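Local coordinates for bacterioferritin comigratory protein (Xylella fastidiosa, PDB 3IXR) that probably reduces hydrogen peroxide and organic hydroperoxides as a thiol-dependent peroxiredoxin of the PrxQ type, at residues S30-H34 / K44-D48; Q52-F58 / S143-P149. The protein carries 1 engineered substitution. All coordinates share one frame; numbering follows the deposited sequence.

Interaction 1: S30-H34 / K44-D48; sequences SLLNH and KTLSD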
ATOM      1  N   SER A  30      13.356   7.057 -10.931  1.00 22.14           N
ATOM      2  CA  SER A  30      13.237   5.669 -11.397  1.00 23.30           C
ATOM      3  C   SER A  30      11.994   4.958 -10.743  1.00 22.78           C
ATOM      4  O   SER A  30      11.091   4.362 -11.440  1.00 20.58           O
ATOM      5  CB  SER A  30      14.536   4.946 -11.045  1.00 24.58           C
ATOM      6  OG  SER A  30      14.385   3.539 -11.008  1.00 34.98           O
ATOM      7  N   LEU A  31      11.900   5.103  -9.427  1.00 20.53           N
ATOM      8  CA  LEU A  31      10.719   4.573  -8.737  1.00 19.13           C
ATOM      9  C   LEU A  31       9.423   5.256  -9.177  1.00 17.36           C
ATOM     10  O   LEU A  31       8.389   4.584  -9.348  1.00 17.26           O
ATOM     11  CB  LEU A  31      10.897   4.768  -7.225  1.00 18.99           C
ATOM     12  CG  LEU A  31       9.700   4.277  -6.368  1.00 17.13           C
ATOM     13  CD1 LEU A  31       9.555   2.907  -6.635  1.00 19.21           C
ATOM     14  CD2 LEU A  31      10.152   4.454  -4.926  1.00 15.89           C
ATOM     15  N   LEU A  32       9.380   6.589  -9.304  1.00 17.58           N
ATOM     16  CA  LEU A  32       8.161   7.289  -9.725  1.00 17.64           C
ATOM     17  C   LEU A  32       7.625   6.863 -11.114  1.00 18.37           C
ATOM     18  O   LEU A  32       6.460   6.976 -11.382  1.00 16.25           O
ATOM     19  CB  LEU A  32       8.386   8.805  -9.692  1.00 17.46           C
ATOM     20  CG  LEU A  32       8.357   9.498  -8.309  1.00 17.31           C
ATOM     21  CD1 LEU A  32       8.793  10.934  -8.523  1.00 21.87           C
ATOM     22  CD2 LEU A  32       6.963   9.433  -7.763  1.00 19.82           C
ATOM     23  N   ASN A  33       8.567   6.394 -11.951  1.00 20.24           N
ATOM     24  CA  ASN A  33       8.171   6.015 -13.343  1.00 20.53           C
ATOM     25  C   ASN A  33       8.144   4.529 -13.573  1.00 21.86           C
ATOM     26  O   ASN A  33       7.910   4.042 -14.701  1.00 19.39           O
ATOM     27  CB  ASN A  33       9.066   6.748 -14.338  1.00 21.64           C
ATOM     28  CG  ASN A  33       8.705   8.198 -14.349  1.00 23.38           C
ATOM     29  OD1 ASN A  33       7.718   8.595 -14.962  1.00 31.20           O
ATOM     30  ND2 ASN A  33       9.417   8.987 -13.562  1.00 26.15           N
ATOM     31  N   HIS A  34       8.422   3.756 -12.544  1.00 20.68           N
ATOM     32  CA  HIS A  34       8.252   2.336 -12.619  1.00 21.30           C
ATOM     33  C   HIS A  34       6.798   1.885 -12.930  1.00 21.65           C
ATOM     34  O   HIS A  34       5.867   2.215 -12.219  1.00 19.15           O
ATOM     35  CB  HIS A  34       8.678   1.807 -11.245  1.00 21.68           C
ATOM     36  CG  HIS A  34       8.372   0.353 -11.023  1.00 24.54           C
ATOM     37  ND1 HIS A  34       8.946  -0.645 -11.774  1.00 23.29           N
ATOM     38  CD2 HIS A  34       7.436  -0.251 -10.244  1.00 26.19           C
ATOM     39  CE1 HIS A  34       8.459  -1.822 -11.391  1.00 26.68           C
ATOM     40  NE2 HIS A  34       7.533  -1.606 -10.473  1.00 25.26           N
ATOM     41  N   LYS A  44      -0.342   1.846 -13.896  1.00 22.15           N
ATOM     42  CA  LYS A  44      -0.175   3.159 -13.372  1.00 23.44           C
ATOM     43  C   LYS A  44       1.308   3.311 -13.086  1.00 19.31           C
ATOM     44  O   LYS A  44       2.070   2.335 -13.097  1.00 18.87           O
ATOM     45  CB  LYS A  44      -0.870   3.145 -12.012  1.00 25.38           C
ATOM     46  CG  LYS A  44      -1.581   4.324 -11.665  1.00 32.14           C
ATOM     47  CD  LYS A  44      -2.963   4.349 -12.193  1.00 34.89           C
ATOM     48  CE  LYS A  44      -3.680   5.506 -11.443  1.00 38.62           C
ATOM     49  NZ  LYS A  44      -4.441   6.338 -12.423  1.00 37.89           N
ATOM     50  N   THR A  45       1.732   4.544 -12.731  1.00 18.96           N
ATOM     51  CA  THR A  45       3.057   4.724 -12.099  1.00 19.72           C
ATOM     52  C   THR A  45       2.751   5.590 -10.869  1.00 16.96           C
ATOM     53  O   THR A  45       1.700   6.242 -10.785  1.00 18.42           O
ATOM     54  CB  THR A  45       4.064   5.477 -12.980  1.00 17.80           C
ATOM     55  OG1 THR A  45       3.492   6.766 -13.312  1.00 20.99           O
ATOM     56  CG2 THR A  45       4.357   4.623 -14.245  1.00 19.96           C
ATOM     57  N   LEU A  46       3.629   5.548  -9.879  1.00 17.83           N
ATOM     58  CA  LEU A  46       3.460   6.401  -8.678  1.00 18.80           C
ATOM     59  C   LEU A  46       3.410   7.882  -9.035  1.00 19.11           C
ATOM     60  O   LEU A  46       2.726   8.680  -8.398  1.00 19.18           O
ATOM     61  CB  LEU A  46       4.544   6.095  -7.646  1.00 16.96           C
ATOM     62  CG  LEU A  46       4.565   4.670  -6.988  1.00 13.77           C
ATOM     63  CD1 LEU A  46       5.761   4.313  -6.052  1.00 14.16           C
ATOM     64  CD2 LEU A  46       3.200   4.461  -6.201  1.00 16.32           C
ATOM     65  N   SER A  47       4.119   8.280 -10.102  1.00 18.89           N
ATOM     66  CA  SER A  47       3.971   9.662 -10.586  1.00 20.91           C
ATOM     67  C   SER A  47       2.545  10.041 -10.960  1.00 19.89           C
ATOM     68  O   SER A  47       2.232  11.200 -10.916  1.00 21.13           O
ATOM     69  CB  SER A  47       4.938   9.941 -11.746  1.00 22.07           C
ATOM     70  OG  SER A  47       4.405   9.295 -12.886  1.00 24.10           O
ATOM     71  N   ASP A  48       1.641   9.094 -11.281  1.00 22.41           N
ATOM     72  CA  ASP A  48       0.230   9.432 -11.532  1.00 24.49           C
ATOM     73  C   ASP A  48      -0.422  10.037 -10.328  1.00 25.56           C
ATOM     74  O   ASP A  48      -1.478  10.621 -10.411  1.00 28.35           O
ATOM     75  CB  ASP A  48      -0.566   8.196 -11.961  1.00 25.54           C
ATOM     76  CG  ASP A  48      -0.149   7.734 -13.321  1.00 27.28           C
ATOM     77  OD1 ASP A  48       0.255   8.626 -14.102  1.00 32.32           O
ATOM     78  OD2 ASP A  48      -0.143   6.515 -13.579  1.00 35.25           O
TER
HETATM   79  O   HOH W   1       5.786   3.718  -9.991  1.00 16.78           O
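Ser47 N donates to Leu32 O at 3.0 Å. This bond joins the short helix 29-33 to the 3-10 turn that starts at Leu46. The two parts flank the antiparallel hairpin of strands 36-38 and 42-44, in the N-terminal region of a peroxiredoxin with a thioredoxin-like fold. The donor lies in the carbonyl plane, on a lone pair of Leu32 O, and the N-H points well at it (158°).

Thr45 packs against the same carbonyl. Its CB sits 3.2 Å from Leu32 O. From there the chain forks. OG1 stands between the backbone N and the carbonyl carbon (chi1 58°), which brings it 2.7 Å from Ser47 OG; either hydroxyl may donate in that bond. CG2 takes the other branch and lies against two carbonyl oxygens, Asn33 O and His34 O, the latter 3.5 Å away. Within 44-48, Thr45 N also donates to Asp48 OD2, which it meets from above the carboxylate plane. Asp48 N bonds back to Thr45 O, so the turn is tied twice.

Leu46 supplies the apolar part. Its CB meets Leu32 CD2, and its CD1 lies 4.0 Å from Leu31 CG. Leu120 of helix 119-123 touches both Leu31 and Leu46. One water bridges the two segments: it accepts from Leu46 N at 2.8 Å and donates to Leu31 O and to His34 O, the latter at 2.7 Å.

Interaction 2: Q52-F58 / S143-P149; sequences QWLVLYF and STFLIGP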
ATOM      1  N   GLN A  52      -1.692  14.662  -5.220  1.00 22.83           N
ATOM      2  CA  GLN A  52      -2.697  14.036  -4.366  1.00 20.65           C
ATOM      3  C   GLN A  52      -1.906  13.274  -3.248  1.00 19.95           C
ATOM      4  O   GLN A  52      -0.705  13.057  -3.389  1.00 18.77           O
ATOM      5  CB  GLN A  52      -3.536  13.051  -5.190  1.00 23.30           C
ATOM      6  CG  GLN A  52      -4.125  13.605  -6.444  1.00 27.10           C
ATOM      7  CD  GLN A  52      -4.531  12.478  -7.392  1.00 35.81           C
ATOM      8  OE1 GLN A  52      -4.910  11.403  -6.932  1.00 37.41           O
ATOM      9  NE2 GLN A  52      -4.472  12.726  -8.718  1.00 39.45           N
ATOM     10  N   TRP A  53      -2.590  12.885  -2.149  1.00 17.27           N
ATOM     11  CA  TRP A  53      -1.996  11.990  -1.130  1.00 15.55           C
ATOM     12  C   TRP A  53      -2.246  10.561  -1.569  1.00 14.74           C
ATOM     13  O   TRP A  53      -3.355  10.221  -2.069  1.00 16.76           O
ATOM     14  CB  TRP A  53      -2.749  12.170   0.163  1.00 16.19           C
ATOM     15  CG  TRP A  53      -2.457  13.528   0.775  1.00 17.80           C
ATOM     16  CD1 TRP A  53      -3.142  14.693   0.504  1.00 24.95           C
ATOM     17  CD2 TRP A  53      -1.419  13.880   1.722  1.00 18.85           C
ATOM     18  NE1 TRP A  53      -2.570  15.769   1.223  1.00 27.56           N
ATOM     19  CE2 TRP A  53      -1.564  15.277   2.011  1.00 25.25           C
ATOM     20  CE3 TRP A  53      -0.408  13.158   2.379  1.00 20.07           C
ATOM     21  CZ2 TRP A  53      -0.704  15.957   2.880  1.00 27.67           C
ATOM     22  CZ3 TRP A  53       0.420  13.827   3.268  1.00 24.37           C
ATOM     23  CH2 TRP A  53       0.247  15.227   3.523  1.00 21.37           C
ATOM     24  N   LEU A  54      -1.242   9.744  -1.337  1.00 12.37           N
ATOM     25  CA  LEU A  54      -1.395   8.310  -1.600  1.00 14.52           C
ATOM     26  C   LEU A  54      -1.082   7.462  -0.331  1.00 13.99           C
ATOM     27  O   LEU A  54      -0.063   7.656   0.332  1.00 13.15           O
ATOM     28  CB  LEU A  54      -0.380   7.913  -2.703  1.00 15.21           C
ATOM     29  CG  LEU A  54      -0.431   6.424  -3.102  1.00 15.84           C
ATOM     30  CD1 LEU A  54      -1.869   6.011  -3.588  1.00 16.51           C
ATOM     31  CD2 LEU A  54       0.708   6.086  -4.050  1.00 15.23           C
ATOM     32  N   VAL A  55      -2.019   6.577  -0.008  1.00 11.96           N
ATOM     33  CA  VAL A  55      -1.760   5.553   1.013  1.00 10.79           C
ATOM     34  C   VAL A  55      -1.355   4.309   0.293  1.00 10.54           C
ATOM     35  O   VAL A  55      -2.177   3.721  -0.416  1.00 11.32           O
ATOM     36  CB  VAL A  55      -2.995   5.211   1.870  1.00 11.86           C
ATOM     37  CG1 VAL A  55      -2.612   4.118   2.929  1.00 12.14           C
ATOM     38  CG2 VAL A  55      -3.471   6.574   2.680  1.00 15.24           C
ATOM     39  N   LEU A  56      -0.099   3.934   0.469  1.00 10.35           N
ATOM     40  CA  LEU A  56       0.424   2.738  -0.200  1.00 11.05           C
ATOM     41  C   LEU A  56       0.638   1.674   0.917  1.00 10.82           C
ATOM     42  O   LEU A  56       1.493   1.797   1.794  1.00 11.61           O
ATOM     43  CB  LEU A  56       1.744   3.102  -0.862  1.00 13.88           C
ATOM     44  CG  LEU A  56       2.335   2.008  -1.741  1.00 12.33           C
ATOM     45  CD1 LEU A  56       1.462   1.918  -3.041  1.00 12.37           C
ATOM     46  CD2 LEU A  56       3.753   2.492  -2.104  1.00 12.70           C
ATOM     47  N   TYR A  57      -0.271   0.694   0.918  1.00 10.12           N
ATOM     48  CA  TYR A  57      -0.240  -0.306   2.027  1.00  9.53           C
ATOM     49  C   TYR A  57       0.220  -1.683   1.506  1.00 11.10           C
ATOM     50  O   TYR A  57      -0.371  -2.190   0.498  1.00 11.17           O
ATOM     51  CB  TYR A  57      -1.567  -0.320   2.820  1.00  9.96           C
ATOM     52  CG  TYR A  57      -2.668  -1.246   2.271  1.00  9.45           C
ATOM     53  CD1 TYR A  57      -3.704  -0.699   1.495  1.00 10.35           C
ATOM     54  CD2 TYR A  57      -2.713  -2.624   2.670  1.00 11.84           C
ATOM     55  CE1 TYR A  57      -4.748  -1.539   1.018  1.00 11.19           C
ATOM     56  CE2 TYR A  57      -3.705  -3.457   2.193  1.00 13.80           C
ATOM     57  CZ  TYR A  57      -4.763  -2.876   1.425  1.00 10.54           C
ATOM     58  OH  TYR A  57      -5.848  -3.609   0.859  1.00 10.53           O
ATOM     59  N   PHE A  58       1.260  -2.189   2.143  1.00  9.35           N
ATOM     60  CA  PHE A  58       1.782  -3.539   1.779  1.00  9.77           C
ATOM     61  C   PHE A  58       1.246  -4.600   2.705  1.00 10.49           C
ATOM     62  O   PHE A  58       1.246  -4.403   3.948  1.00 10.04           O
ATOM     63  CB  PHE A  58       3.318  -3.555   1.910  1.00 10.02           C
ATOM     64  CG  PHE A  58       4.036  -2.597   0.939  1.00 10.63           C
ATOM     65  CD1 PHE A  58       4.117  -1.198   1.121  1.00  9.58           C
ATOM     66  CD2 PHE A  58       4.639  -3.158  -0.199  1.00 12.69           C
ATOM     67  CE1 PHE A  58       4.782  -0.340   0.186  1.00  9.09           C
ATOM     68  CE2 PHE A  58       5.349  -2.286  -1.134  1.00 15.42           C
ATOM     69  CZ  PHE A  58       5.367  -0.881  -0.965  1.00 11.45           C
ATOM     70  N   SER A 143       3.246  -3.205   6.185  1.00 10.94           N
ATOM     71  CA  SER A 143       3.800  -1.825   6.297  1.00 11.42           C
ATOM     72  C   SER A 143       2.899  -0.893   5.412  1.00 11.12           C
ATOM     73  O   SER A 143       2.336  -1.314   4.396  1.00 11.22           O
ATOM     74  CB  SER A 143       5.233  -1.736   5.723  1.00  9.87           C
ATOM     75  OG  SER A 143       6.052  -2.682   6.427  1.00 12.42           O
ATOM     76  N   THR A 144       2.747   0.369   5.809  1.00 10.60           N
ATOM     77  CA  THR A 144       1.961   1.366   5.070  1.00  8.92           C
ATOM     78  C   THR A 144       2.697   2.696   5.051  1.00  9.07           C
ATOM     79  O   THR A 144       3.314   3.099   6.054  1.00 10.12           O
ATOM     80  CB  THR A 144       0.601   1.603   5.844  1.00  8.56           C
ATOM     81  OG1 THR A 144      -0.077   0.323   5.929  1.00 10.01           O
ATOM     82  CG2 THR A 144      -0.222   2.666   5.094  1.00  8.22           C
ATOM     83  N   PHE A 145       2.630   3.374   3.899  1.00  9.68           N
ATOM     84  CA  PHE A 145       3.297   4.682   3.754  1.00  9.89           C
ATOM     85  C   PHE A 145       2.275   5.705   3.333  1.00 11.82           C
ATOM     86  O   PHE A 145       1.448   5.444   2.471  1.00 12.04           O
ATOM     87  CB  PHE A 145       4.359   4.472   2.678  1.00  8.94           C
ATOM     88  CG  PHE A 145       5.365   3.484   3.092  1.00 11.52           C
ATOM     89  CD1 PHE A 145       5.176   2.109   2.790  1.00 10.94           C
ATOM     90  CD2 PHE A 145       6.535   3.895   3.742  1.00 11.30           C
ATOM     91  CE1 PHE A 145       6.152   1.184   3.269  1.00 11.03           C
ATOM     92  CE2 PHE A 145       7.525   2.996   4.145  1.00 12.13           C
ATOM     93  CZ  PHE A 145       7.365   1.654   3.971  1.00 13.18           C
ATOM     94  N   LEU A 146       2.346   6.885   3.966  1.00 10.40           N
ATOM     95  CA  LEU A 146       1.487   7.967   3.498  1.00 10.99           C
ATOM     96  C   LEU A 146       2.410   8.856   2.722  1.00 13.48           C
ATOM     97  O   LEU A 146       3.397   9.331   3.242  1.00 13.40           O
ATOM     98  CB  LEU A 146       0.872   8.751   4.693  1.00 11.43           C
ATOM     99  CG  LEU A 146       0.012   9.931   4.254  1.00 13.62           C
ATOM    100  CD1 LEU A 146      -1.295   9.506   3.539  1.00 13.89           C
ATOM    101  CD2 LEU A 146      -0.344  10.755   5.536  1.00 14.75           C
ATOM    102  N   ILE A 147       2.159   8.935   1.439  1.00 12.50           N
ATOM    103  CA  ILE A 147       3.017   9.723   0.490  1.00 11.96           C
ATOM    104  C   ILE A 147       2.301  11.036   0.108  1.00 14.44           C
ATOM    105  O   ILE A 147       1.139  11.015  -0.324  1.00 15.09           O
ATOM    106  CB  ILE A 147       3.287   8.871  -0.765  1.00 12.29           C
ATOM    107  CG1 ILE A 147       3.903   7.523  -0.314  1.00 13.30           C
ATOM    108  CG2 ILE A 147       4.163   9.685  -1.766  1.00 14.92           C
ATOM    109  CD1 ILE A 147       3.876   6.500  -1.453  1.00 12.70           C
ATOM    110  N   GLY A 148       2.980  12.156   0.288  1.00 14.49           N
ATOM    111  CA  GLY A 148       2.338  13.457   0.004  1.00 15.78           C
ATOM    112  C   GLY A 148       2.352  13.839  -1.487  1.00 18.51           C
ATOM    113  O   GLY A 148       2.860  13.103  -2.362  1.00 18.03           O
ATOM    114  N   PRO A 149       1.818  15.017  -1.787  1.00 18.92           N
ATOM    115  CA  PRO A 149       1.495  15.425  -3.173  1.00 21.05           C
ATOM    116  C   PRO A 149       2.785  15.709  -3.956  1.00 21.87           C
ATOM    117  O   PRO A 149       2.753  15.736  -5.207  1.00 22.17           O
ATOM    118  CB  PRO A 149       0.593  16.652  -2.979  1.00 21.32           C
ATOM    119  CG  PRO A 149       0.829  17.157  -1.573  1.00 22.76           C
ATOM    120  CD  PRO A 149       1.231  15.897  -0.767  1.00 19.75           C
TER
HETATM  121  O   HOH W   2       1.494  11.222  -4.152  1.00 21.23           O
HETATM  122  O   HOH W   3      -0.178  -2.503   5.604  1.00 10.70           O
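Leu54 and Ile147 exchange two backbone hydrogen bonds, Leu54 N to Ile147 O (2.9 Å) and Ile147 N to Leu54 O (2.8 Å). They belong to antiparallel strands 53-58 and 137-147 in the central sheet of the thioredoxin-like fold. Leu56 with Phe145 and Phe58 with Ser143 are likewise bonded. The last pair is uneven: Phe58 N is 2.6 Å from Ser143 O, while Ser143 N is 3.2 Å from Phe58 O. Water serves both ends: one bonds Phe58 O and Thr144 OG1, another links Gln52 O and Gly148 O. Ser143 OG bonds Glu141 O.

Past the bonded pairs, Pro149 CD and Gly148 CA make CH-pi contacts with one face of the Trp53 six-membered ring, Pro149 CD over its centre (4.1 Å from the centroid) and Gly148 CA nearer the rim. CG of Trp53 is anti to its carbonyl carbon (chi1 -70°), and this carries the indole across to the other strand. The rings of Phe58 and Phe145 meet through CE1 and CD1, planes at 87°, neither over the other's face.

Strand 86-92 runs parallel on the other edge of strand 53-58. Helices 65-82 and 165-177 cover the face that carries Val55 and Thr144.

How the interactions relate
Interaction 1 lies beside interaction 2, with centres about 13 Å apart. They touch directly: Leu46 CD2 of 44-48 packs on Leu54 CD2 of 52-58 at 3.7 Å. Phe124 joins them a second time, since it touches Leu31 as well as Leu56, Phe58 and Phe145. Interaction 1 thus packs on the face of the sheet that carries Leu54 and Leu56, whereas helix 65-82 lies on the Val55 and Tyr57 face. In peroxiredoxins the helix after this strand carries the peroxidatic cysteine near its start, and the engineered serine probably replaces that residue here. The Phe58 end of interaction 2 therefore leads toward the probable active site.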